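Local coordinates for protein gamma-glutamylcyclotransferase (Homo sapiens, PDB 3CRY) that catalyses the formation of 5-oxoproline from gamma-glutamyl dipeptides, works as a homodimer and may contribute to glutathione homeostasis, at residues T63-G67 / N166-V172. The protein carries 1 engineered substitution. Sequence-based numbering, arbitrary orientation.
Sequences TWHGG and NDYTGKV
H65 lies almost flat on the ring of Y168 in an offset stack, with centroids 4.4 Å apart and planes inclined by only 14°. The imidazole is displaced toward the hydroxyl end of the tyrosine: H65 CB sits over the centre of the tyrosine ring, 3.5 Å from its centroid, as a CH-pi contact, while Y168 OH reaches beneath the rim of the imidazole, 3.4 Å from H65 CD2. A chi1 of -173° swings the Y168 ring away from its own N, between H65 and the backbone at G170, whose N covers the opposite face. At the edge of the imidazole, V172 CG1 approaches near the ring plane. The contact joins two irregular connections, the one leading into strand 68-74 and the one between helices 154-161 and 174-181; W64, next to H65, meets the ring of Y139, a probable substrate-binding residue. Beside the stack, N166 ND2 donates in the carbonyl plane to a lone pair of H65 O (3.1 Å, 156° at the hydrogen). A serine in place of Y168 would probably strip H65 of the ring it rests on, setting the imidazole free to turn. The other end of the N166 amide, OD1, accepts from Y168 N at 2.8 Å in an Asx turn.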
loop_
_atom_site.group_PDB
_atom_site.type_symbol
_atom_site.label_atom_id
_atom_site.label_comp_id
_atom_site.label_asym_id
_atom_site.label_seq_id
_atom_site.Cartn_x
_atom_site.Cartn_y
_atom_site.Cartn_z
ATOM N N THR A 63 -10.578 -10.543 17.435
ATOM C CA THR A 63 -11.794 -10.999 16.765
ATOM C C THR A 63 -11.594 -12.434 16.258
ATOM O O THR A 63 -12.461 -13.280 16.422
ATOM C CB THR A 63 -12.148 -10.082 15.579
ATOM O OG1 THR A 63 -12.498 -8.795 16.092
ATOM C CG2 THR A 63 -13.334 -10.635 14.755
ATOM N N TRP A 64 -10.435 -12.679 15.651
ATOM C CA TRP A 64 -10.196 -13.930 14.935
ATOM C C TRP A 64 -9.247 -14.914 15.647
ATOM O O TRP A 64 -9.248 -16.102 15.339
ATOM C CB TRP A 64 -9.677 -13.610 13.532
ATOM C CG TRP A 64 -10.713 -12.886 12.685
ATOM C CD1 TRP A 64 -10.674 -11.574 12.262
ATOM C CD2 TRP A 64 -11.926 -13.436 12.162
ATOM N NE1 TRP A 64 -11.786 -11.288 11.500
ATOM C CE2 TRP A 64 -12.569 -12.414 11.421
ATOM C CE3 TRP A 64 -12.530 -14.704 12.234
ATOM C CZ2 TRP A 64 -13.787 -12.621 10.769
ATOM C CZ3 TRP A 64 -13.744 -14.917 11.575
ATOM C CH2 TRP A 64 -14.360 -13.884 10.854
ATOM N N HIS A 65 -8.431 -14.422 16.569
ATOM C CA HIS A 65 -7.517 -15.301 17.311
ATOM C C HIS A 65 -6.499 -16.073 16.429
ATOM O O HIS A 65 -6.161 -17.239 16.689
ATOM C CB HIS A 65 -8.330 -16.253 18.224
ATOM C CG HIS A 65 -9.216 -15.534 19.201
ATOM N ND1 HIS A 65 -8.716 -14.851 20.285
ATOM C CD2 HIS A 65 -10.563 -15.386 19.254
ATOM C CE1 HIS A 65 -9.715 -14.310 20.965
ATOM N NE2 HIS A 65 -10.847 -14.629 20.366
ATOM N N GLY A 66 -6.013 -15.404 15.388
ATOM C CA GLY A 66 -4.992 -15.959 14.497
ATOM C C GLY A 66 -4.564 -14.884 13.516
ATOM O O GLY A 66 -5.069 -13.754 13.576
ATOM N N GLY A 67 -3.657 -15.238 12.616
ATOM C CA GLY A 67 -3.181 -14.294 11.576
ATOM C C GLY A 67 -4.340 -13.906 10.677
ATOM O O GLY A 67 -5.208 -14.734 10.356
ATOM N N ASN A 166 -3.942 -22.364 12.565
ATOM C CA ASN A 166 -3.419 -22.603 13.896
ATOM C C ASN A 166 -4.331 -23.580 14.656
ATOM O O ASN A 166 -5.265 -24.130 14.085
ATOM C CB ASN A 166 -3.177 -21.294 14.661
ATOM C CG ASN A 166 -4.461 -20.566 15.070
ATOM O OD1 ASN A 166 -5.544 -21.144 15.193
ATOM N ND2 ASN A 166 -4.324 -19.282 15.302
ATOM N N ASP A 167 -4.065 -23.780 15.938
ATOM C CA ASP A 167 -4.863 -24.732 16.727
ATOM C C ASP A 167 -5.862 -24.051 17.680
ATOM O O ASP A 167 -6.212 -24.602 18.748
ATOM C CB ASP A 167 -3.923 -25.706 17.476
ATOM C CG ASP A 167 -3.113 -25.007 18.551
ATOM O OD1 ASP A 167 -3.114 -23.755 18.569
ATOM O OD2 ASP A 167 -2.476 -25.706 19.392
ATOM N N TYR A 168 -6.353 -22.859 17.312
ATOM C CA TYR A 168 -7.358 -22.183 18.133
ATOM C C TYR A 168 -8.707 -22.905 18.123
ATOM O O TYR A 168 -9.386 -22.957 17.094
ATOM C CB TYR A 168 -7.570 -20.711 17.715
ATOM C CG TYR A 168 -8.480 -19.983 18.674
ATOM C CD1 TYR A 168 -8.001 -19.547 19.924
ATOM C CD2 TYR A 168 -9.823 -19.740 18.354
ATOM C CE1 TYR A 168 -8.845 -18.898 20.830
ATOM C CE2 TYR A 168 -10.665 -19.088 19.241
ATOM C CZ TYR A 168 -10.183 -18.669 20.477
ATOM O OH TYR A 168 -11.033 -18.026 21.352
ATOM N N THR A 169 -9.119 -23.424 19.272
ATOM C CA THR A 169 -10.416 -24.101 19.372
ATOM C C THR A 169 -11.260 -23.475 20.492
ATOM O O THR A 169 -12.220 -24.086 20.995
ATOM C CB THR A 169 -10.235 -25.619 19.620
ATOM O OG1 THR A 169 -9.476 -25.806 20.830
ATOM C CG2 THR A 169 -9.486 -26.273 18.474
ATOM N N GLY A 170 -10.876 -22.259 20.887
ATOM C CA GLY A 170 -11.595 -21.521 21.909
ATOM C C GLY A 170 -12.879 -20.910 21.373
ATOM O O GLY A 170 -13.275 -21.155 20.231
ATOM N N LYS A 171 -13.516 -20.119 22.236
ATOM C CA LYS A 171 -14.678 -19.292 21.910
ATOM C C LYS A 171 -14.405 -18.273 20.793
ATOM O O LYS A 171 -13.353 -17.645 20.774
ATOM C CB LYS A 171 -15.047 -18.504 23.177
ATOM C CG LYS A 171 -16.057 -19.161 24.088
ATOM C CD LYS A 171 -17.312 -18.310 24.139
ATOM C CE LYS A 171 -18.536 -19.113 23.735
ATOM N NZ LYS A 171 -19.655 -18.222 23.346
ATOM N N VAL A 172 -15.354 -18.094 19.872
ATOM C CA VAL A 172 -15.379 -16.864 19.045
ATOM C C VAL A 172 -16.699 -16.109 19.241
ATOM O O VAL A 172 -17.597 -16.620 19.899
ATOM C CB VAL A 172 -15.059 -17.090 17.538
ATOM C CG1 VAL A 172 -13.679 -17.768 17.361
ATOM C CG2 VAL A 172 -16.169 -17.864 16.827
#